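Beta-1,4-galactanase (Thielavia heterothallica, PDB 1HJS) hydrolyses the beta-1,4-galactosidic linkages of type I arabinogalactans, as a family 53 glycoside hydrolase of clan GH-A. Local coordinates at residues K108-N111 with Y112-A116; T93-A96 with G97-S100; N28-L32 with E33-A37. All blocks are in the same frame, centred on the assembly; numbering follows the deposited sequence.

Contact 1 of 3, residues K108-N111 with Y112-A116; sequences KLYN and YTLDA. With NAG (2-acetamido-2-deoxy-beta-D-glucopyranose), chain E; SO4 (sulfate ion), chain F.
Thr-113 turns OG1 to the side of its own backbone N (chi1 -56°), which brings the hydroxyl back along the helix to the carbonyl of Leu-109, one turn earlier. Leu-109 O is thereby gripped twice: OG1 of Thr-113 bonds it at 2.8 Å and N of Thr-113 at 3.0 Å, from opposite faces of the carbonyl plane. Threonine suits this buried place because its hydroxyl is satisfied by the helix itself and by Tyr-82, while the side chain packs against Ile-164 of helix 150-165. One residue on, the side chains of Tyr-110 and Leu-114 run side by side, both with CG anti to the backbone N, and CD2 of Leu-114 lies 3.8 Å from CE1 of Tyr-110. The phenol OH of Tyr-110 is hydrogen-bonded to Asp-166. Asn-111, partly exposed, carries the glycan, its ND2 joined covalently to C1 of the N-acetylglucosamine at 1.4 Å. Lys-108 bends at chi2 and stretches NZ to O2 of a sulfate, 2.7 Å away, whose O1 also lies at the edge of the Tyr-112 ring. Regular i to i+4 backbone bonds, such as Leu-114 N to Tyr-110 O, mark helix 102-122 of the TIM barrel as alpha-helical, here bearing an Asn-X-Thr N-glycosylation site.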
ATOM      1  N   LYS A 108       2.674  -0.474  23.709  1.00 17.83           N
ATOM      2  CA  LYS A 108       1.835  -1.508  23.110  1.00 17.33           C
ATOM      3  C   LYS A 108       2.189  -1.625  21.631  1.00 16.35           C
ATOM      4  O   LYS A 108       2.336  -2.722  21.099  1.00 15.16           O
ATOM      5  CB  LYS A 108       0.358  -1.125  23.221  1.00 18.26           C
ATOM      6  CG  LYS A 108      -0.617  -2.277  23.434  1.00 20.59           C
ATOM      7  CD  LYS A 108      -0.212  -3.577  22.758  1.00 21.19           C
ATOM      8  CE  LYS A 108      -1.228  -4.666  23.073  1.00 22.25           C
ATOM      9  NZ  LYS A 108      -0.707  -6.041  22.835  1.00 22.43           N
ATOM     10  N   LEU A 109       2.304  -0.474  20.973  1.00 15.45           N
ATOM     11  CA  LEU A 109       2.617  -0.421  19.552  1.00 15.24           C
ATOM     12  C   LEU A 109       3.974  -1.054  19.271  1.00 15.62           C
ATOM     13  O   LEU A 109       4.145  -1.783  18.293  1.00 15.29           O
ATOM     14  CB  LEU A 109       2.599   1.031  19.071  1.00 14.57           C
ATOM     15  CG  LEU A 109       2.859   1.248  17.580  1.00 14.30           C
ATOM     16  CD1 LEU A 109       1.883   0.416  16.755  1.00 13.86           C
ATOM     17  CD2 LEU A 109       2.718   2.723  17.254  1.00 13.85           C
ATOM     18  N   TYR A 110       4.940  -0.768  20.136  1.00 15.46           N
ATOM     19  CA  TYR A 110       6.274  -1.330  19.988  1.00 15.70           C
ATOM     20  C   TYR A 110       6.212  -2.846  20.159  1.00 15.59           C
ATOM     21  O   TYR A 110       6.740  -3.588  19.331  1.00 15.01           O
ATOM     22  CB  TYR A 110       7.218  -0.706  21.018  1.00 16.19           C
ATOM     23  CG  TYR A 110       8.565  -1.386  21.115  1.00 16.58           C
ATOM     24  CD1 TYR A 110       8.766  -2.443  22.003  1.00 17.09           C
ATOM     25  CD2 TYR A 110       9.638  -0.973  20.326  1.00 16.91           C
ATOM     26  CE1 TYR A 110      10.008  -3.073  22.109  1.00 17.34           C
ATOM     27  CE2 TYR A 110      10.888  -1.596  20.423  1.00 17.23           C
ATOM     28  CZ  TYR A 110      11.059  -2.645  21.320  1.00 17.10           C
ATOM     29  OH  TYR A 110      12.286  -3.266  21.434  1.00 17.80           O
ATOM     30  N   ASN A 111       5.552  -3.298  21.224  1.00 15.83           N
ATOM     31  CA  ASN A 111       5.408  -4.725  21.504  1.00 16.73           C
ATOM     32  C   ASN A 111       4.735  -5.455  20.352  1.00 16.32           C
ATOM     33  O   ASN A 111       5.197  -6.515  19.922  1.00 15.71           O
ATOM     34  CB  ASN A 111       4.566  -4.958  22.760  1.00 18.66           C
ATOM     35  CG  ASN A 111       5.269  -4.534  24.029  1.00 21.34           C
ATOM     36  OD1 ASN A 111       6.458  -4.211  24.020  1.00 20.60           O
ATOM     37  ND2 ASN A 111       4.521  -4.541  25.126  1.00 23.93           N
ATOM     38  N   TYR A 112       3.626  -4.895  19.874  1.00 14.85           N
ATOM     39  CA  TYR A 112       2.878  -5.497  18.774  1.00 14.51           C
ATOM     40  C   TYR A 112       3.719  -5.631  17.514  1.00 13.85           C
ATOM     41  O   TYR A 112       3.744  -6.685  16.880  1.00 14.59           O
ATOM     42  CB  TYR A 112       1.636  -4.660  18.451  1.00 13.82           C
ATOM     43  CG  TYR A 112       0.993  -5.029  17.124  1.00 12.75           C
ATOM     44  CD1 TYR A 112       0.147  -6.132  17.015  1.00 13.02           C
ATOM     45  CD2 TYR A 112       1.273  -4.297  15.969  1.00 13.16           C
ATOM     46  CE1 TYR A 112      -0.410  -6.500  15.779  1.00 12.32           C
ATOM     47  CE2 TYR A 112       0.726  -4.655  14.732  1.00 12.64           C
ATOM     48  CZ  TYR A 112      -0.112  -5.756  14.645  1.00 12.71           C
ATOM     49  OH  TYR A 112      -0.651  -6.105  13.421  1.00 11.51           O
ATOM     50  N   THR A 113       4.389  -4.548  17.141  1.00 13.36           N
ATOM     51  CA  THR A 113       5.220  -4.543  15.944  1.00 13.18           C
ATOM     52  C   THR A 113       6.395  -5.508  16.093  1.00 13.84           C
ATOM     53  O   THR A 113       6.704  -6.277  15.178  1.00 12.40           O
ATOM     54  CB  THR A 113       5.745  -3.128  15.658  1.00 13.33           C
ATOM     55  OG1 THR A 113       4.633  -2.228  15.547  1.00 12.18           O
ATOM     56  CG2 THR A 113       6.543  -3.102  14.357  1.00 13.05           C
ATOM     57  N   LEU A 114       7.048  -5.465  17.249  1.00 13.53           N
ATOM     58  CA  LEU A 114       8.179  -6.354  17.510  1.00 14.17           C
ATOM     59  C   LEU A 114       7.721  -7.808  17.416  1.00 14.20           C
ATOM     60  O   LEU A 114       8.356  -8.633  16.761  1.00 14.35           O
ATOM     61  CB  LEU A 114       8.749  -6.081  18.905  1.00 14.65           C
ATOM     62  CG  LEU A 114       9.851  -7.023  19.410  1.00 15.33           C
ATOM     63  CD1 LEU A 114      11.045  -6.995  18.465  1.00 14.71           C
ATOM     64  CD2 LEU A 114      10.272  -6.598  20.809  1.00 16.47           C
ATOM     65  N   ASP A 115       6.610  -8.113  18.081  1.00 14.87           N
ATOM     66  CA  ASP A 115       6.047  -9.458  18.090  1.00 15.08           C
ATOM     67  C   ASP A 115       5.711  -9.935  16.678  1.00 14.94           C
ATOM     68  O   ASP A 115       6.084 -11.037  16.282  1.00 13.46           O
ATOM     69  CB  ASP A 115       4.785  -9.487  18.953  1.00 17.01           C
ATOM     70  CG  ASP A 115       4.104 -10.841  18.941  1.00 19.18           C
ATOM     71  OD1 ASP A 115       4.669 -11.795  19.522  1.00 20.23           O
ATOM     72  OD2 ASP A 115       3.007 -10.954  18.342  1.00 19.74           O
ATOM     73  N   ALA A 116       5.001  -9.100  15.923  1.00 14.19           N
ATOM     74  CA  ALA A 116       4.627  -9.448  14.557  1.00 13.93           C
ATOM     75  C   ALA A 116       5.868  -9.701  13.704  1.00 13.44           C
ATOM     76  O   ALA A 116       5.925 -10.672  12.956  1.00 12.89           O
ATOM     77  CB  ALA A 116       3.785  -8.333  13.945  1.00 14.04           C
TER
HETATM   78  C1  NAG E 601       5.126  -4.628  26.440  1.00 27.09           C
HETATM   79  C2  NAG E 601       4.048  -4.400  27.503  1.00 27.97           C
HETATM   80  C3  NAG E 601       4.646  -4.538  28.907  1.00 29.39           C
HETATM   81  C4  NAG E 601       5.406  -5.859  29.048  1.00 29.83           C
HETATM   82  C5  NAG E 601       6.417  -6.009  27.907  1.00 29.94           C
HETATM   83  C6  NAG E 601       7.120  -7.350  27.935  1.00 30.20           C
HETATM   84  C7  NAG E 601       2.188  -2.922  27.083  1.00 28.27           C
HETATM   85  C8  NAG E 601       1.602  -1.533  27.292  1.00 27.82           C
HETATM   86  N2  NAG E 601       3.485  -3.074  27.336  1.00 28.01           N
HETATM   87  O3  NAG E 601       3.609  -4.486  29.875  1.00 29.94           O
HETATM   88  O4  NAG E 601       6.087  -5.886  30.295  1.00 30.72           O
HETATM   89  O5  NAG E 601       5.748  -5.906  26.630  1.00 28.65           O
HETATM   90  O6  NAG E 601       8.322  -7.310  27.185  1.00 31.89           O
HETATM   91  O7  NAG E 601       1.466  -3.843  26.700  1.00 27.95           O
HETATM   92  S   SO4 F 701      -2.866  -7.721  20.624  1.00 44.83           S
HETATM   93  O1  SO4 F 701      -1.652  -7.025  19.804  1.00 44.53           O
HETATM   94  O2  SO4 F 701      -2.346  -7.933  21.962  1.00 44.47           O
HETATM   95  O3  SO4 F 701      -3.920  -6.949  20.603  1.00 44.37           O
HETATM   96  O4  SO4 F 701      -3.007  -8.996  19.967  1.00 44.45           O

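Contact 2 of 3, residues T93-A96 with G97-S100; sequences TMPA and GWPS. With SO4 (sulfate ion), chain F.
Pro-95 sets the CB-CG-CD side of its ring over one face of the indole of Trp-98, and that side can be followed atom by atom. CB stands over the five-membered ring, 3.5 Å from the centroid and only 3° off the normal, a CH-pi contact. CG, the next atom, sits over the middle of the whole indole and meets CD2 of Trp-98 at 3.6 Å. CD reaches the rim of the benzo ring, 3.7 Å from CE3 of Trp-98. Proline suits the place because its rigid ring offers several polarised C-H groups to one aromatic face. The backbone brings the two together in a type II beta turn from Pro-95 to Trp-98, closed by Trp-98 N to Pro-95 O at 3.2 Å. Gly-97 takes a positive phi of 88°, where a CB would be jammed against the carbonyl O of Ala-96. At the indole edge, NE1 of Trp-98 donates to O3 of the sulfate at 3.0 Å. Met-94, bent at chi2 and chi3, sets CG 3.9 Å from CB of Trp-98 and carries its methyl on toward Pro-99 O, which is buried without a polar partner. The turn belongs to the loop between strand 75-80 and helix 102-122: Met-94 packs on Leu-105 of that helix and Trp-98 on Lys-108, while Pro-95 rests on Val-50 and Leu-141 of neighbouring loops.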
ATOM      1  N   THR A  93      -9.083   3.581  13.753  1.00 11.78           N
ATOM      2  CA  THR A  93      -9.678   3.009  14.948  1.00 12.75           C
ATOM      3  C   THR A  93      -8.728   2.161  15.775  1.00 13.26           C
ATOM      4  O   THR A  93      -8.109   1.217  15.282  1.00 12.53           O
ATOM      5  CB  THR A  93     -10.916   2.180  14.581  1.00 13.23           C
ATOM      6  OG1 THR A  93     -11.789   2.981  13.769  1.00 13.63           O
ATOM      7  CG2 THR A  93     -11.665   1.750  15.835  1.00 14.07           C
ATOM      8  N   MET A  94      -8.635   2.518  17.047  1.00 13.63           N
ATOM      9  CA  MET A  94      -7.783   1.833  18.000  1.00 14.30           C
ATOM     10  C   MET A  94      -8.088   0.339  18.033  1.00 13.99           C
ATOM     11  O   MET A  94      -9.250  -0.070  18.055  1.00 13.61           O
ATOM     12  CB  MET A  94      -8.020   2.423  19.395  1.00 15.82           C
ATOM     13  CG  MET A  94      -7.081   1.925  20.465  1.00 18.06           C
ATOM     14  SD  MET A  94      -5.472   2.665  20.264  1.00 20.07           S
ATOM     15  CE  MET A  94      -5.775   4.314  20.954  1.00 19.16           C
ATOM     16  N   PRO A  95      -7.047  -0.503  18.009  1.00 13.65           N
ATOM     17  CA  PRO A  95      -7.308  -1.945  18.056  1.00 13.57           C
ATOM     18  C   PRO A  95      -7.993  -2.225  19.393  1.00 13.96           C
ATOM     19  O   PRO A  95      -7.672  -1.591  20.397  1.00 13.73           O
ATOM     20  CB  PRO A  95      -5.908  -2.551  17.995  1.00 13.32           C
ATOM     21  CG  PRO A  95      -5.144  -1.551  17.176  1.00 13.13           C
ATOM     22  CD  PRO A  95      -5.627  -0.227  17.733  1.00 13.40           C
ATOM     23  N   ALA A  96      -8.936  -3.160  19.419  1.00 14.11           N
ATOM     24  CA  ALA A  96      -9.629  -3.465  20.664  1.00 14.66           C
ATOM     25  C   ALA A  96      -8.625  -3.934  21.712  1.00 15.06           C
ATOM     26  O   ALA A  96      -7.702  -4.681  21.405  1.00 14.75           O
ATOM     27  CB  ALA A  96     -10.687  -4.537  20.430  1.00 15.31           C
ATOM     28  N   GLY A  97      -8.801  -3.477  22.947  1.00 15.07           N
ATOM     29  CA  GLY A  97      -7.901  -3.883  24.012  1.00 15.20           C
ATOM     30  C   GLY A  97      -6.660  -3.028  24.195  1.00 15.51           C
ATOM     31  O   GLY A  97      -5.970  -3.152  25.207  1.00 15.55           O
ATOM     32  N   TRP A  98      -6.360  -2.164  23.232  1.00 15.04           N
ATOM     33  CA  TRP A  98      -5.181  -1.309  23.339  1.00 15.36           C
ATOM     34  C   TRP A  98      -5.465  -0.085  24.207  1.00 15.77           C
ATOM     35  O   TRP A  98      -6.555   0.484  24.156  1.00 15.87           O
ATOM     36  CB  TRP A  98      -4.720  -0.866  21.949  1.00 14.24           C
ATOM     37  CG  TRP A  98      -4.034  -1.953  21.160  1.00 13.71           C
ATOM     38  CD1 TRP A  98      -4.252  -3.301  21.249  1.00 13.79           C
ATOM     39  CD2 TRP A  98      -3.042  -1.775  20.141  1.00 13.07           C
ATOM     40  NE1 TRP A  98      -3.454  -3.973  20.349  1.00 12.57           N
ATOM     41  CE2 TRP A  98      -2.704  -3.060  19.655  1.00 13.36           C
ATOM     42  CE3 TRP A  98      -2.406  -0.655  19.589  1.00 13.14           C
ATOM     43  CZ2 TRP A  98      -1.757  -3.255  18.640  1.00 13.16           C
ATOM     44  CZ3 TRP A  98      -1.463  -0.849  18.580  1.00 12.96           C
ATOM     45  CH2 TRP A  98      -1.151  -2.141  18.118  1.00 12.87           C
ATOM     46  N   PRO A  99      -4.481   0.334  25.021  1.00 16.53           N
ATOM     47  CA  PRO A  99      -4.612   1.494  25.913  1.00 17.17           C
ATOM     48  C   PRO A  99      -4.602   2.819  25.154  1.00 17.53           C
ATOM     49  O   PRO A  99      -4.002   2.920  24.083  1.00 17.65           O
ATOM     50  CB  PRO A  99      -3.409   1.349  26.836  1.00 17.37           C
ATOM     51  CG  PRO A  99      -2.369   0.776  25.918  1.00 16.96           C
ATOM     52  CD  PRO A  99      -3.151  -0.289  25.162  1.00 16.84           C
ATOM     53  N   SER A 100      -5.259   3.831  25.718  1.00 17.85           N
ATOM     54  CA  SER A 100      -5.344   5.147  25.085  1.00 18.49           C
ATOM     55  C   SER A 100      -4.246   6.133  25.464  1.00 18.10           C
ATOM     56  O   SER A 100      -3.893   6.997  24.664  1.00 17.61           O
ATOM     57  CB  SER A 100      -6.699   5.794  25.395  1.00 19.13           C
ATOM     58  OG  SER A 100      -7.761   5.084  24.787  1.00 21.55           O
TER
HETATM   59  S   SO4 F 701      -2.866  -7.721  20.624  1.00 44.83           S
HETATM   60  O1  SO4 F 701      -1.652  -7.025  19.804  1.00 44.53           O
HETATM   61  O2  SO4 F 701      -2.346  -7.933  21.962  1.00 44.47           O
HETATM   62  O3  SO4 F 701      -3.920  -6.949  20.603  1.00 44.37           O
HETATM   63  O4  SO4 F 701      -3.007  -8.996  19.967  1.00 44.45           O

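Contact 3 of 3, residues N28-L32 with E33-A37; sequences NAQPL and ENILA
The carbonyl O of Pro-31 takes two backbone N-H groups of the first helical turn: Ile-35 N at 3.1 Å, and Asn-34 N at 2.9 Å in a weak bond bent to 126°. Pro-31 is the N-cap residue; proline has no N-H to give, and the helix bonding needs none from this position. The next bond, Leu-36 N to Leu-32 O, is 2.8 Å and nearly straight. Asn-34 holds CG beside its own backbone N (chi1 -60°), and this lays ND2 over the proline ring, 3.1 Å from CB of Pro-31. Gln-30, extended beyond CG, crosses the start of the helix: its NE2 comes within 3.6 Å of CB of Asn-34 and its OE1 within 3.7 Å of CG1 of Ile-35. Glu-33 folds back so that its carboxylate meets CB of Pro-31, yet its charge is answered elsewhere, by a salt bridge from OE1 to Arg-68. On the buried side, a turn apart, CG of Leu-32 lies 4.1 Å from CD1 of Leu-36. The segment leads from the loop after helix 12-17 into helix 32-38, with Leu-32 against Phe-316, Glu-33 against Trp-9 and Arg-68 supplied by helix 59-71.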
ATOM      1  N   ASN A  28      -5.789 -20.595 -18.506  1.00 29.11           N
ATOM      2  CA  ASN A  28      -5.405 -21.792 -17.767  1.00 28.57           C
ATOM      3  C   ASN A  28      -5.371 -21.541 -16.266  1.00 27.41           C
ATOM      4  O   ASN A  28      -4.687 -20.635 -15.788  1.00 26.95           O
ATOM      5  CB  ASN A  28      -4.033 -22.301 -18.214  1.00 29.93           C
ATOM      6  CG  ASN A  28      -4.116 -23.214 -19.417  1.00 30.97           C
ATOM      7  OD1 ASN A  28      -4.975 -24.092 -19.482  1.00 32.04           O
ATOM      8  ND2 ASN A  28      -3.214 -23.025 -20.367  1.00 31.37           N
ATOM      9  N   ALA A  29      -6.111 -22.362 -15.530  1.00 25.97           N
ATOM     10  CA  ALA A  29      -6.174 -22.250 -14.082  1.00 24.50           C
ATOM     11  C   ALA A  29      -4.761 -22.324 -13.529  1.00 23.55           C
ATOM     12  O   ALA A  29      -3.978 -23.198 -13.905  1.00 22.58           O
ATOM     13  CB  ALA A  29      -7.020 -23.370 -13.511  1.00 25.01           C
ATOM     14  N   GLN A  30      -4.442 -21.405 -12.626  1.00 22.25           N
ATOM     15  CA  GLN A  30      -3.112 -21.341 -12.045  1.00 21.22           C
ATOM     16  C   GLN A  30      -3.173 -20.505 -10.768  1.00 19.83           C
ATOM     17  O   GLN A  30      -4.008 -19.610 -10.658  1.00 19.29           O
ATOM     18  CB  GLN A  30      -2.179 -20.709 -13.080  1.00 22.13           C
ATOM     19  CG  GLN A  30      -0.786 -20.367 -12.615  1.00 23.57           C
ATOM     20  CD  GLN A  30       0.109 -19.977 -13.775  1.00 24.53           C
ATOM     21  OE1 GLN A  30      -0.306 -19.249 -14.680  1.00 24.00           O
ATOM     22  NE2 GLN A  30       1.346 -20.453 -13.754  1.00 24.81           N
ATOM     23  N   PRO A  31      -2.312 -20.802  -9.779  1.00 18.36           N
ATOM     24  CA  PRO A  31      -2.345 -20.014  -8.542  1.00 16.96           C
ATOM     25  C   PRO A  31      -2.108 -18.539  -8.859  1.00 15.65           C
ATOM     26  O   PRO A  31      -1.253 -18.201  -9.679  1.00 14.38           O
ATOM     27  CB  PRO A  31      -1.215 -20.622  -7.716  1.00 17.81           C
ATOM     28  CG  PRO A  31      -1.216 -22.064  -8.159  1.00 18.36           C
ATOM     29  CD  PRO A  31      -1.360 -21.921  -9.662  1.00 18.41           C
ATOM     30  N   LEU A  32      -2.865 -17.663  -8.210  1.00 14.61           N
ATOM     31  CA  LEU A  32      -2.729 -16.231  -8.456  1.00 14.23           C
ATOM     32  C   LEU A  32      -1.283 -15.738  -8.367  1.00 13.68           C
ATOM     33  O   LEU A  32      -0.830 -14.984  -9.232  1.00 13.38           O
ATOM     34  CB  LEU A  32      -3.612 -15.439  -7.483  1.00 13.44           C
ATOM     35  CG  LEU A  32      -3.601 -13.916  -7.665  1.00 14.03           C
ATOM     36  CD1 LEU A  32      -3.996 -13.569  -9.091  1.00 13.25           C
ATOM     37  CD2 LEU A  32      -4.560 -13.261  -6.667  1.00 12.88           C
ATOM     38  N   GLU A  33      -0.555 -16.160  -7.332  1.00 13.19           N
ATOM     39  CA  GLU A  33       0.826 -15.717  -7.173  1.00 13.31           C
ATOM     40  C   GLU A  33       1.686 -16.057  -8.389  1.00 13.72           C
ATOM     41  O   GLU A  33       2.571 -15.286  -8.766  1.00 13.13           O
ATOM     42  CB  GLU A  33       1.457 -16.310  -5.897  1.00 13.74           C
ATOM     43  CG  GLU A  33       1.497 -17.838  -5.848  1.00 13.87           C
ATOM     44  CD  GLU A  33       0.278 -18.437  -5.168  1.00 14.35           C
ATOM     45  OE1 GLU A  33      -0.842 -17.923  -5.376  1.00 13.55           O
ATOM     46  OE2 GLU A  33       0.437 -19.435  -4.430  1.00 13.83           O
ATOM     47  N   ASN A  34       1.430 -17.208  -9.006  1.00 14.00           N
ATOM     48  CA  ASN A  34       2.198 -17.611 -10.178  1.00 14.72           C
ATOM     49  C   ASN A  34       1.785 -16.794 -11.400  1.00 14.16           C
ATOM     50  O   ASN A  34       2.606 -16.490 -12.260  1.00 14.00           O
ATOM     51  CB  ASN A  34       2.016 -19.106 -10.440  1.00 15.99           C
ATOM     52  CG  ASN A  34       2.483 -19.954  -9.271  1.00 17.52           C
ATOM     53  OD1 ASN A  34       3.596 -19.785  -8.775  1.00 19.08           O
ATOM     54  ND2 ASN A  34       1.636 -20.867  -8.826  1.00 19.17           N
ATOM     55  N   ILE A  35       0.506 -16.448 -11.474  1.00 13.86           N
ATOM     56  CA  ILE A  35       0.014 -15.632 -12.579  1.00 13.92           C
ATOM     57  C   ILE A  35       0.677 -14.258 -12.468  1.00 13.86           C
ATOM     58  O   ILE A  35       1.171 -13.714 -13.452  1.00 14.06           O
ATOM     59  CB  ILE A  35      -1.519 -15.461 -12.506  1.00 14.12           C
ATOM     60  CG1 ILE A  35      -2.201 -16.815 -12.724  1.00 13.58           C
ATOM     61  CG2 ILE A  35      -1.982 -14.453 -13.554  1.00 14.81           C
ATOM     62  CD1 ILE A  35      -3.710 -16.785 -12.562  1.00 14.61           C
ATOM     63  N   LEU A  36       0.692 -13.704 -11.258  1.00 13.52           N
ATOM     64  CA  LEU A  36       1.306 -12.396 -11.034  1.00 13.28           C
ATOM     65  C   LEU A  36       2.787 -12.417 -11.401  1.00 13.53           C
ATOM     66  O   LEU A  36       3.274 -11.530 -12.109  1.00 13.59           O
ATOM     67  CB  LEU A  36       1.141 -11.977  -9.571  1.00 12.67           C
ATOM     68  CG  LEU A  36      -0.295 -11.742  -9.090  1.00 12.38           C
ATOM     69  CD1 LEU A  36      -0.301 -11.515  -7.581  1.00 11.34           C
ATOM     70  CD2 LEU A  36      -0.892 -10.536  -9.826  1.00 12.21           C
ATOM     71  N   ALA A  37       3.499 -13.437 -10.930  1.00 13.08           N
ATOM     72  CA  ALA A  37       4.921 -13.562 -11.218  1.00 13.61           C
ATOM     73  C   ALA A  37       5.173 -13.669 -12.719  1.00 14.21           C
ATOM     74  O   ALA A  37       6.104 -13.062 -13.242  1.00 14.22           O
ATOM     75  CB  ALA A  37       5.496 -14.786 -10.503  1.00 13.49           C
TER

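In the fold
Contacts 1 and 2 form one continuous patch, their centres 13 Å apart. The loop of 93-100 folds onto the helix it leads into: CG of Tyr-112 lies 3.6 Å from CZ2 of Trp-98, the two rings edge-to-face, and CG of Lys-108 packs 3.7 Å from CD of Pro-99. Both contacts hold the same sulfate, probably from the crystallisation liquor, with Asn-51 as a third donor. Contact 3 is separate, about 20 Å from contact 1 and 27 Å from contact 2 between nearest atoms, at the start of another helix of the same eight-stranded barrel. All three lie away from the proton donor Glu-135 and the nucleophile Glu-245.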